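Local coordinates for protein vinylacetyl-CoA Delta-isomerase (Nitrosopumilus maritimus SCM1, PDB 6VJR) that probably catalyses the dehydration of 4-hydroxybutyryl-CoA and the isomerisation of vinylacetyl-CoA, using bound FAD and a [4Fe-4S] cluster, at residues 33-38 with 251-256; 40-45 with 97-102; 140-145 with 191-196. All coordinates share one frame; numbering follows the deposited sequence.

Contact 1 of 3, residues 33-38 with 251-256; sequences PMIRPS and GGQEAL
Gln-253 points its side chain at Ser-38 and lays its amide beside Ile-35. The chain of Gln-253 leaves with CG anti to the backbone N (chi1 164°). It runs on extended, which brings Gln-253 NE2 to 3.6 Å from Ile-35 CG2, where the two side chains cross obliquely. Gln-253 NE2 also lies 3.5 Å from Ser-38 OG, but the angle is too poor for a bond. Gln-253 NE2 is hydrogen-bonded to Tyr-228 OH, and weakly to Asn-192 OD1. Ser-38 OG turns back along its own chain and donates to Ile-35 O over 2.8 Å, in the carbonyl plane and on a lone pair. The contact thus sets the first turn of helix 36-51 against the glycine-rich loop that leads into strand 254-259. Here the loop backbone comes in close. Ser-38 CA meets Gly-251 O at 3.1 Å in a CA-H...O contact, while Gly-251 N makes a weak bond to Pro-37 O. The ring of Pro-37 brings Pro-37 CB to 3.6 Å from Gly-251 N. A water accepts from Ser-38 N at 3.0 Å and is also bonded to Met-34 O; its bond to Gly-252 O is weak.

Contact 2 of 3, residues 40-45 with 97-102; sequences NAVAET and CFQRCV. With SF4 (iron/sulfur cluster), chain E.
Thr-45 OG1 is held by two groups: OG1 donates to Val-42 O, 2.7 Å away and one turn back in its own helix, and accepts from Arg-100 NH1 at 2.9 Å. The contact packs helix 36-51 against the loop of the [4Fe-4S] site, where Cys-97 and Cys-101, four residues apart, each bind an iron of the cluster. The bond from Arg-100 is fairly straight, 160° at the hydrogen, and OG1 sits at the edge of the guanidinium, in its plane. Thr-45 places OG1 between the backbone N and the carbonyl carbon (chi1 71°), which lets one hydroxyl serve both partners. A valine here would remove the hydroxyl and would probably leave Arg-100 NH1 without this acceptor. Arg-100 also makes a cation-pi contact with Tyr-46.

Farther back along the helix, Val-42 and Gln-99 cross at about a right angle, with Val-42 CG2 3.3 Å from Gln-99 OE1. The amide of Gln-99 is fixed from both ends. Gln-99 NE2 donates to Cys-97 O at 3.0 Å and also reaches Ser-38 O, while OE1 accepts from Asn-192. Phe-98 lies between helix and cluster. Phe-98 CB is 4.2 Å from Ala-41 CB, and its ring leads away from the helix to the [4Fe-4S] cluster. Cys-97 SG binds iron FE3 at 2.3 Å and Cys-101 SG binds iron FE4. Sulfide S1 of the cluster stands 3.3 Å above the plane of the Phe-98 ring, over its centre.

Contact 3 of 3, residues 140-145 with 191-196; sequences NLVIGG and INSHWI. With FAD (flavin-adenine dinucleotide), chain F.
The imidazole of His-194 is met on one face by Leu-141 CD2 and at its edge by the backbone N of Val-142. Leu-141 CD2 makes a CH-pi contact, 4.0 Å from the centroid of the His-194 ring and shifted toward the rim. The other branch of Leu-141, CD1, touches the edge of the Trp-195 indole at CD1, 3.6 Å away. Ile-143 and Trp-195 lie side by side and point the same way, with Ile-143 CD1 against Trp-195 CB. Strands 143-146 and 195-198 pair in parallel, at the side of a four-stranded mixed sheet; the arrangement is consistent with the beta domain of acyl-CoA dehydrogenase relatives. Gly-144 N donates to Trp-195 O at 2.9 Å. Val-142 O accepts from His-194 N at 2.8 Å and, weakly, from Trp-195 N. Beyond the pairing, Gly-145 O accepts from flavin N3 at 3.0 Å, so this strand reaches the isoalloxazine. The bond from Val-142 N to His-194 ND1 is 2.9 Å long and nearly straight (176°), in the ring plane. ND1 is thus an acceptor, which places the ring proton probably on NE2, the atom hydrogen-bonded to Ser-11 OG.

From the N terminus, the chain first passes through 33-38, which leads into helix 36-51, and then 40-45 within it. Contact 2 is the first to close, when 97-102, the loop running into helix 101-121, returns to helix 36-51. Contact 3 follows in series: 140-145 leaves helix 125-139 and is met by 191-196. Contact 1 closes last, at 251-256, and its long loop encloses the other two. Neither of the inner loops crosses the other. Asn-192 of contact 3 joins all three, through Ser-38 and, weakly, Gln-253 of contact 1 and through Gln-99 of contact 2. Together they tie helix 36-51 to the cluster loop and to the two beta sheets.

Contact 1 of 3, residues 33-38 with 251-256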
loop_
_atom_site.group_PDB
_atom_site.type_symbol
_atom_site.label_atom_id
_atom_site.label_comp_id
_atom_site.label_asym_id
_atom_site.label_seq_id
_atom_site.Cartn_x
_atom_site.Cartn_y
_atom_site.Cartn_z
ATOM N N PRO A 33 -24.288 -32.480 -7.320
ATOM C CA PRO A 33 -22.921 -32.098 -7.672
ATOM C C PRO A 33 -22.471 -30.708 -7.228
ATOM O O PRO A 33 -21.279 -30.449 -7.117
ATOM C CB PRO A 33 -22.879 -32.151 -9.191
ATOM C CG PRO A 33 -24.244 -32.520 -9.656
ATOM C CD PRO A 33 -25.133 -32.781 -8.483
ATOM N N MET A 34 -23.405 -29.804 -6.941
ATOM C CA MET A 34 -23.006 -28.492 -6.465
ATOM C C MET A 34 -22.656 -28.513 -4.986
ATOM O O MET A 34 -21.869 -27.674 -4.522
ATOM C CB MET A 34 -24.101 -27.455 -6.725
ATOM C CG MET A 34 -23.693 -26.044 -6.407
ATOM S SD MET A 34 -24.860 -24.828 -7.023
ATOM C CE MET A 34 -24.812 -23.572 -5.721
ATOM N N ILE A 35 -23.205 -29.486 -4.266
ATOM C CA ILE A 35 -23.092 -29.568 -2.817
ATOM C C ILE A 35 -22.005 -30.564 -2.414
ATOM O O ILE A 35 -21.322 -30.379 -1.399
ATOM C CB ILE A 35 -24.453 -29.912 -2.205
ATOM C CG1 ILE A 35 -25.541 -28.915 -2.648
ATOM C CG2 ILE A 35 -24.364 -30.036 -0.678
ATOM C CD1 ILE A 35 -26.922 -29.224 -2.089
ATOM N N ARG A 36 -21.811 -31.616 -3.207
ATOM C CA ARG A 36 -20.917 -32.681 -2.808
ATOM C C ARG A 36 -19.501 -32.156 -2.527
ATOM O O ARG A 36 -18.854 -32.610 -1.597
ATOM C CB ARG A 36 -20.898 -33.845 -3.797
ATOM C CG ARG A 36 -19.928 -34.967 -3.438
ATOM C CD ARG A 36 -20.185 -35.500 -2.055
ATOM N NE ARG A 36 -19.413 -36.728 -1.865
ATOM C CZ ARG A 36 -19.827 -37.956 -2.126
ATOM N NH1 ARG A 36 -21.041 -38.159 -2.582
ATOM N NH2 ARG A 36 -19.005 -38.969 -1.989
ATOM N N PRO A 37 -18.921 -31.197 -3.271
ATOM C CA PRO A 37 -17.552 -30.761 -2.950
ATOM C C PRO A 37 -17.421 -30.227 -1.524
ATOM O O PRO A 37 -16.399 -30.416 -0.880
ATOM C CB PRO A 37 -17.270 -29.676 -4.009
ATOM C CG PRO A 37 -18.151 -30.127 -5.173
ATOM C CD PRO A 37 -19.427 -30.582 -4.512
ATOM N N SER A 38 -18.452 -29.513 -1.020
ATOM C CA SER A 38 -18.393 -29.039 0.357
ATOM C C SER A 38 -18.421 -30.191 1.372
ATOM O O SER A 38 -17.771 -30.131 2.421
ATOM C CB SER A 38 -19.490 -28.042 0.632
ATOM O OG SER A 38 -20.810 -28.562 0.608
ATOM N N GLY A 251 -15.056 -27.653 -2.104
ATOM C CA GLY A 251 -15.652 -26.322 -2.111
ATOM C C GLY A 251 -16.284 -26.011 -0.761
ATOM O O GLY A 251 -16.283 -26.838 0.179
ATOM N N GLY A 252 -16.898 -24.837 -0.703
ATOM C CA GLY A 252 -17.588 -24.394 0.499
ATOM C C GLY A 252 -19.096 -24.366 0.285
ATOM O O GLY A 252 -19.608 -24.739 -0.769
ATOM N N GLN A 253 -19.813 -24.016 1.351
ATOM C CA GLN A 253 -21.266 -24.037 1.349
ATOM C C GLN A 253 -21.746 -22.951 2.297
ATOM O O GLN A 253 -21.292 -22.913 3.445
ATOM C CB GLN A 253 -21.769 -25.377 1.919
ATOM C CG GLN A 253 -23.247 -25.387 2.335
ATOM C CD GLN A 253 -23.648 -26.727 2.915
ATOM O OE1 GLN A 253 -23.737 -26.918 4.136
ATOM N NE2 GLN A 253 -23.861 -27.666 2.015
ATOM N N GLU A 254 -22.703 -22.159 1.811
ATOM C CA GLU A 254 -23.436 -21.223 2.641
ATOM C C GLU A 254 -24.927 -21.380 2.359
ATOM O O GLU A 254 -25.333 -21.686 1.219
ATOM C CB GLU A 254 -22.990 -19.787 2.357
ATOM C CG GLU A 254 -21.483 -19.575 2.500
ATOM C CD GLU A 254 -20.664 -19.918 1.253
ATOM O OE1 GLU A 254 -21.039 -19.507 0.122
ATOM O OE2 GLU A 254 -19.600 -20.577 1.419
ATOM N N ALA A 255 -25.747 -21.148 3.408
ATOM C CA ALA A 255 -27.188 -21.095 3.207
ATOM C C ALA A 255 -27.811 -20.126 4.215
ATOM O O ALA A 255 -27.243 -19.860 5.269
ATOM C CB ALA A 255 -27.800 -22.482 3.317
ATOM N N LEU A 256 -29.020 -19.670 3.886
ATOM C CA LEU A 256 -29.888 -18.936 4.791
ATOM C C LEU A 256 -30.773 -19.944 5.517
ATOM O O LEU A 256 -31.477 -20.733 4.889
ATOM C CB LEU A 256 -30.702 -17.968 3.941
ATOM C CG LEU A 256 -31.728 -17.107 4.671
ATOM C CD1 LEU A 256 -31.138 -16.166 5.685
ATOM C CD2 LEU A 256 -32.595 -16.380 3.671
HETATM O O HOH W 1 -20.001 -27.510 -2.588
#

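Contact 2 of 3, residues 40-45 with 97-102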
loop_
_atom_site.group_PDB
_atom_site.type_symbol
_atom_site.label_atom_id
_atom_site.label_comp_id
_atom_site.label_asym_id
_atom_site.label_seq_id
_atom_site.Cartn_x
_atom_site.Cartn_y
_atom_site.Cartn_z
ATOM N N ASN A 40 -17.215 -33.196 0.783
ATOM C CA ASN A 40 -15.886 -33.777 0.682
ATOM C C ASN A 40 -14.896 -33.041 1.575
ATOM O O ASN A 40 -14.007 -33.665 2.154
ATOM C CB ASN A 40 -15.407 -33.754 -0.759
ATOM C CG ASN A 40 -16.125 -34.721 -1.668
ATOM O OD1 ASN A 40 -16.739 -35.696 -1.225
ATOM N ND2 ASN A 40 -16.021 -34.500 -2.959
ATOM N N ALA A 41 -14.994 -31.715 1.605
ATOM C CA ALA A 41 -14.120 -30.912 2.451
ATOM C C ALA A 41 -14.329 -31.288 3.909
ATOM O O ALA A 41 -13.360 -31.470 4.637
ATOM C CB ALA A 41 -14.338 -29.441 2.188
ATOM N N VAL A 42 -15.585 -31.343 4.367
ATOM C CA VAL A 42 -15.804 -31.753 5.742
ATOM C C VAL A 42 -15.314 -33.180 5.979
ATOM O O VAL A 42 -14.743 -33.462 7.043
ATOM C CB VAL A 42 -17.268 -31.582 6.160
ATOM C CG1 VAL A 42 -17.456 -32.003 7.597
ATOM C CG2 VAL A 42 -17.733 -30.148 5.941
ATOM N N ALA A 43 -15.509 -34.086 5.010
ATOM C CA ALA A 43 -15.066 -35.464 5.210
ATOM C C ALA A 43 -13.563 -35.501 5.484
ATOM O O ALA A 43 -13.077 -36.355 6.190
ATOM C CB ALA A 43 -15.408 -36.303 4.012
ATOM N N GLU A 44 -12.796 -34.621 4.834
ATOM C CA GLU A 44 -11.348 -34.565 5.022
ATOM C C GLU A 44 -10.951 -34.194 6.459
ATOM O O GLU A 44 -9.874 -34.583 6.925
ATOM C CB GLU A 44 -10.680 -33.667 3.973
ATOM C CG GLU A 44 -9.237 -33.329 4.318
ATOM C CD GLU A 44 -8.202 -34.450 4.323
ATOM O OE1 GLU A 44 -8.508 -35.611 3.973
ATOM O OE2 GLU A 44 -7.045 -34.134 4.751
ATOM N N THR A 45 -11.823 -33.511 7.207
ATOM C CA THR A 45 -11.533 -33.213 8.600
ATOM C C THR A 45 -11.555 -34.497 9.436
ATOM O O THR A 45 -10.866 -34.552 10.440
ATOM C CB THR A 45 -12.514 -32.212 9.199
ATOM O OG1 THR A 45 -13.840 -32.685 9.418
ATOM C CG2 THR A 45 -12.573 -30.919 8.406
ATOM N N CYS A 97 -12.902 -23.667 2.091
ATOM C CA CYS A 97 -13.454 -23.636 3.430
ATOM C C CYS A 97 -13.962 -25.020 3.839
ATOM O O CYS A 97 -14.919 -25.507 3.251
ATOM C CB CYS A 97 -14.565 -22.599 3.525
ATOM S SG CYS A 97 -15.398 -22.672 5.137
ATOM N N PHE A 98 -13.381 -25.608 4.890
ATOM C CA PHE A 98 -13.721 -26.953 5.331
ATOM C C PHE A 98 -14.720 -26.872 6.506
ATOM O O PHE A 98 -14.966 -27.854 7.175
ATOM C CB PHE A 98 -12.446 -27.783 5.609
ATOM C CG PHE A 98 -11.372 -26.993 6.344
ATOM C CD1 PHE A 98 -11.439 -26.838 7.720
ATOM C CD2 PHE A 98 -10.397 -26.256 5.640
ATOM C CE1 PHE A 98 -10.457 -26.100 8.395
ATOM C CE2 PHE A 98 -9.448 -25.507 6.325
ATOM C CZ PHE A 98 -9.479 -25.436 7.701
ATOM N N GLN A 99 -15.172 -25.656 6.836
ATOM C CA GLN A 99 -16.447 -25.405 7.505
ATOM C C GLN A 99 -16.488 -25.616 9.016
ATOM O O GLN A 99 -17.320 -24.988 9.670
ATOM C CB GLN A 99 -17.535 -26.234 6.838
ATOM C CG GLN A 99 -17.778 -25.826 5.404
ATOM C CD GLN A 99 -18.188 -26.956 4.492
ATOM O OE1 GLN A 99 -19.295 -27.508 4.615
ATOM N NE2 GLN A 99 -17.309 -27.294 3.546
ATOM N N ARG A 100 -15.694 -26.517 9.588
ATOM C CA ARG A 100 -15.971 -26.989 10.951
ATOM C C ARG A 100 -15.368 -26.064 12.050
ATOM O O ARG A 100 -15.602 -26.267 13.262
ATOM C CB ARG A 100 -15.346 -28.386 10.948
ATOM C CG ARG A 100 -16.056 -29.432 11.779
ATOM C CD ARG A 100 -15.626 -30.857 11.501
ATOM N NE ARG A 100 -15.966 -31.640 12.687
ATOM C CZ ARG A 100 -15.616 -32.870 12.878
ATOM N NH1 ARG A 100 -14.845 -33.477 12.012
ATOM N NH2 ARG A 100 -16.038 -33.505 13.983
ATOM N N CYS A 101 -14.592 -25.047 11.646
ATOM C CA CYS A 101 -13.953 -24.106 12.569
ATOM C C CYS A 101 -15.036 -23.325 13.318
ATOM O O CYS A 101 -14.842 -22.968 14.468
ATOM C CB CYS A 101 -13.019 -23.103 11.873
ATOM S SG CYS A 101 -11.838 -23.925 10.776
ATOM N N VAL A 102 -16.139 -22.939 12.639
ATOM C CA VAL A 102 -17.126 -22.057 13.262
ATOM C C VAL A 102 -17.695 -22.680 14.537
ATOM O O VAL A 102 -17.791 -22.049 15.613
ATOM C CB VAL A 102 -18.256 -21.702 12.278
ATOM C CG1 VAL A 102 -19.037 -20.527 12.806
ATOM C CG2 VAL A 102 -17.736 -21.395 10.897
HETATM FE FE1 SF4 E . -13.732 -20.029 8.509
HETATM FE FE2 SF4 E . -11.571 -20.868 7.033
HETATM FE FE3 SF4 E . -13.876 -22.028 6.702
HETATM FE FE4 SF4 E . -12.434 -22.568 8.899
HETATM S S1 SF4 E . -11.935 -23.161 6.798
HETATM S S2 SF4 E . -14.732 -22.083 8.821
HETATM S S3 SF4 E . -11.569 -20.443 9.316
HETATM S S4 SF4 E . -13.476 -19.821 6.315
#

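Contact 3 of 3, residues 140-145 with 191-196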
loop_
_atom_site.group_PDB
_atom_site.type_symbol
_atom_site.label_atom_id
_atom_site.label_comp_id
_atom_site.label_asym_id
_atom_site.label_seq_id
_atom_site.Cartn_x
_atom_site.Cartn_y
_atom_site.Cartn_z
ATOM N N ASN A 140 -18.966 -37.771 17.661
ATOM C CA ASN A 140 -18.028 -37.234 16.671
ATOM C C ASN A 140 -18.750 -36.484 15.555
ATOM O O ASN A 140 -18.601 -36.838 14.388
ATOM C CB ASN A 140 -17.067 -38.288 16.137
ATOM C CG ASN A 140 -15.839 -37.677 15.512
ATOM O OD1 ASN A 140 -15.591 -36.468 15.618
ATOM N ND2 ASN A 140 -15.063 -38.481 14.829
ATOM N N LEU A 141 -19.528 -35.456 15.937
ATOM C CA LEU A 141 -20.458 -34.754 15.052
ATOM C C LEU A 141 -19.875 -33.438 14.533
ATOM O O LEU A 141 -18.886 -32.919 15.050
ATOM C CB LEU A 141 -21.780 -34.511 15.797
ATOM C CG LEU A 141 -22.416 -35.789 16.355
ATOM C CD1 LEU A 141 -23.772 -35.505 16.995
ATOM C CD2 LEU A 141 -22.535 -36.864 15.284
ATOM N N VAL A 142 -20.529 -32.912 13.506
ATOM C CA VAL A 142 -20.226 -31.611 12.906
ATOM C C VAL A 142 -21.230 -30.595 13.444
ATOM O O VAL A 142 -22.454 -30.815 13.373
ATOM C CB VAL A 142 -20.283 -31.719 11.369
ATOM C CG1 VAL A 142 -20.148 -30.357 10.692
ATOM C CG2 VAL A 142 -19.236 -32.707 10.836
ATOM N N ILE A 143 -20.681 -29.483 13.970
ATOM C CA ILE A 143 -21.467 -28.462 14.643
ATOM C C ILE A 143 -21.332 -27.152 13.865
ATOM O O ILE A 143 -20.226 -26.675 13.663
ATOM C CB ILE A 143 -20.963 -28.249 16.075
ATOM C CG1 ILE A 143 -20.744 -29.566 16.859
ATOM C CG2 ILE A 143 -21.877 -27.260 16.812
ATOM C CD1 ILE A 143 -21.962 -30.442 16.992
ATOM N N GLY A 144 -22.461 -26.591 13.451
ATOM C CA GLY A 144 -22.529 -25.260 12.882
ATOM C C GLY A 144 -22.594 -24.179 13.972
ATOM O O GLY A 144 -23.194 -24.371 15.015
ATOM N N GLY A 145 -22.119 -22.969 13.627
ATOM C CA GLY A 145 -22.149 -21.841 14.525
ATOM C C GLY A 145 -22.952 -20.758 13.867
ATOM O O GLY A 145 -22.453 -20.112 12.957
ATOM N N ILE A 191 -25.973 -27.258 6.174
ATOM C CA ILE A 191 -26.627 -28.418 5.589
ATOM C C ILE A 191 -25.776 -29.681 5.784
ATOM O O ILE A 191 -26.314 -30.787 5.798
ATOM C CB ILE A 191 -27.004 -28.121 4.127
ATOM C CG1 ILE A 191 -28.075 -27.000 4.111
ATOM C CG2 ILE A 191 -27.490 -29.363 3.388
ATOM C CD1 ILE A 191 -28.123 -26.263 2.786
ATOM N N ASN A 192 -24.456 -29.496 5.939
ATOM C CA ASN A 192 -23.481 -30.548 6.144
ATOM C C ASN A 192 -23.259 -30.846 7.627
ATOM O O ASN A 192 -22.398 -31.630 7.939
ATOM C CB ASN A 192 -22.155 -30.175 5.475
ATOM C CG ASN A 192 -22.306 -29.977 3.985
ATOM O OD1 ASN A 192 -23.296 -30.404 3.386
ATOM N ND2 ASN A 192 -21.319 -29.355 3.365
ATOM N N SER A 193 -24.021 -30.200 8.511
ATOM C CA SER A 193 -23.846 -30.299 9.946
ATOM C C SER A 193 -24.898 -31.240 10.554
ATOM O O SER A 193 -25.976 -31.439 9.982
ATOM C CB SER A 193 -23.965 -28.927 10.596
ATOM O OG SER A 193 -22.998 -27.971 10.154
ATOM N N HIS A 194 -24.601 -31.744 11.757
ATOM C CA HIS A 194 -25.513 -32.548 12.561
ATOM C C HIS A 194 -26.336 -31.688 13.532
ATOM O O HIS A 194 -27.521 -31.960 13.763
ATOM C CB HIS A 194 -24.749 -33.662 13.283
ATOM C CG HIS A 194 -24.001 -34.571 12.381
ATOM N ND1 HIS A 194 -22.633 -34.502 12.261
ATOM C CD2 HIS A 194 -24.399 -35.486 11.485
ATOM C CE1 HIS A 194 -22.226 -35.430 11.394
ATOM N NE2 HIS A 194 -23.292 -36.023 10.885
ATOM N N TRP A 195 -25.675 -30.720 14.166
ATOM C CA TRP A 195 -26.285 -29.765 15.073
ATOM C C TRP A 195 -25.851 -28.363 14.675
ATOM O O TRP A 195 -24.743 -28.201 14.177
ATOM C CB TRP A 195 -25.873 -30.002 16.520
ATOM C CG TRP A 195 -26.403 -31.292 17.073
ATOM C CD1 TRP A 195 -25.903 -32.547 16.931
ATOM C CD2 TRP A 195 -27.598 -31.418 17.852
ATOM N NE1 TRP A 195 -26.701 -33.453 17.584
ATOM C CE2 TRP A 195 -27.749 -32.785 18.156
ATOM C CE3 TRP A 195 -28.520 -30.501 18.360
ATOM C CZ2 TRP A 195 -28.815 -33.253 18.907
ATOM C CZ3 TRP A 195 -29.583 -30.968 19.086
ATOM C CH2 TRP A 195 -29.718 -32.324 19.363
ATOM N N ILE A 196 -26.699 -27.388 14.983
ATOM C CA ILE A 196 -26.432 -25.974 14.747
ATOM C C ILE A 196 -26.720 -25.227 16.050
ATOM O O ILE A 196 -27.772 -25.458 16.680
ATOM C CB ILE A 196 -27.317 -25.475 13.609
ATOM C CG1 ILE A 196 -26.941 -26.201 12.291
ATOM C CG2 ILE A 196 -27.182 -23.969 13.478
ATOM C CD1 ILE A 196 -27.986 -26.142 11.213
HETATM P PA FAD F . -23.146 -5.675 6.846
HETATM O O1A FAD F . -23.227 -5.598 8.314
HETATM O O2A FAD F . -24.359 -5.341 6.074
HETATM O O5B FAD F . -21.834 -4.871 6.433
HETATM C C5B FAD F . -21.769 -4.077 5.224
HETATM C C4B FAD F . -20.963 -2.843 5.510
HETATM O O4B FAD F . -21.727 -1.958 6.366
HETATM C C3B FAD F . -19.604 -3.043 6.206
HETATM O O3B FAD F . -18.645 -2.108 5.704
HETATM C C2B FAD F . -19.919 -2.741 7.666
HETATM O O2B FAD F . -18.827 -2.344 8.483
HETATM C C1B FAD F . -20.956 -1.625 7.514
HETATM N N9A FAD F . -21.884 -1.534 8.634
HETATM C C8A FAD F . -22.871 -2.410 9.035
HETATM N N7A FAD F . -23.565 -2.020 10.074
HETATM C C5A FAD F . -22.986 -0.809 10.408
HETATM C C6A FAD F . -23.268 0.117 11.434
HETATM N N6A FAD F . -24.276 -0.040 12.293
HETATM N N1A FAD F . -22.463 1.199 11.537
HETATM C C2A FAD F . -21.480 1.356 10.632
HETATM N N3A FAD F . -21.140 0.581 9.604
HETATM C C4A FAD F . -21.933 -0.507 9.544
HETATM N N1 FAD F . -21.850 -15.907 10.093
HETATM C C2 FAD F . -22.272 -16.911 10.931
HETATM O O2 FAD F . -22.937 -16.693 11.956
HETATM N N3 FAD F . -21.882 -18.209 10.659
HETATM C C4 FAD F . -21.133 -18.627 9.596
HETATM O O4 FAD F . -20.928 -19.808 9.376
HETATM C C4X FAD F . -20.782 -17.563 8.669
HETATM N N5 FAD F . -20.074 -17.880 7.580
HETATM C C5X FAD F . -19.943 -16.913 6.606
HETATM C C6 FAD F . -19.418 -17.242 5.347
HETATM C C7 FAD F . -19.316 -16.305 4.330
HETATM C C7M FAD F . -18.845 -16.729 2.960
HETATM C C8 FAD F . -19.607 -14.954 4.606
HETATM C C8M FAD F . -19.398 -13.900 3.558
HETATM C C9 FAD F . -20.041 -14.585 5.858
HETATM C C9A FAD F . -20.246 -15.566 6.861
HETATM N N10 FAD F . -20.803 -15.245 8.098
HETATM C C10 FAD F . -21.178 -16.232 9.010
HETATM C "C1'" FAD F . -21.364 -13.886 8.227
HETATM C "C2'" FAD F . -20.423 -12.754 8.563
HETATM O "O2'" FAD F . -20.172 -12.804 9.968
HETATM C "C3'" FAD F . -21.063 -11.413 8.177
HETATM O "O3'" FAD F . -21.066 -11.374 6.762
HETATM C "C4'" FAD F . -20.415 -10.171 8.810
HETATM O "O4'" FAD F . -20.691 -10.117 10.216
HETATM C "C5'" FAD F . -20.886 -8.877 8.173
HETATM O "O5'" FAD F . -22.297 -8.778 8.280
HETATM P P FAD F . -23.186 -8.542 7.025
HETATM O O1P FAD F . -22.951 -9.545 5.983
HETATM O O2P FAD F . -24.559 -8.348 7.516
HETATM O O3P FAD F . -22.706 -7.160 6.371
#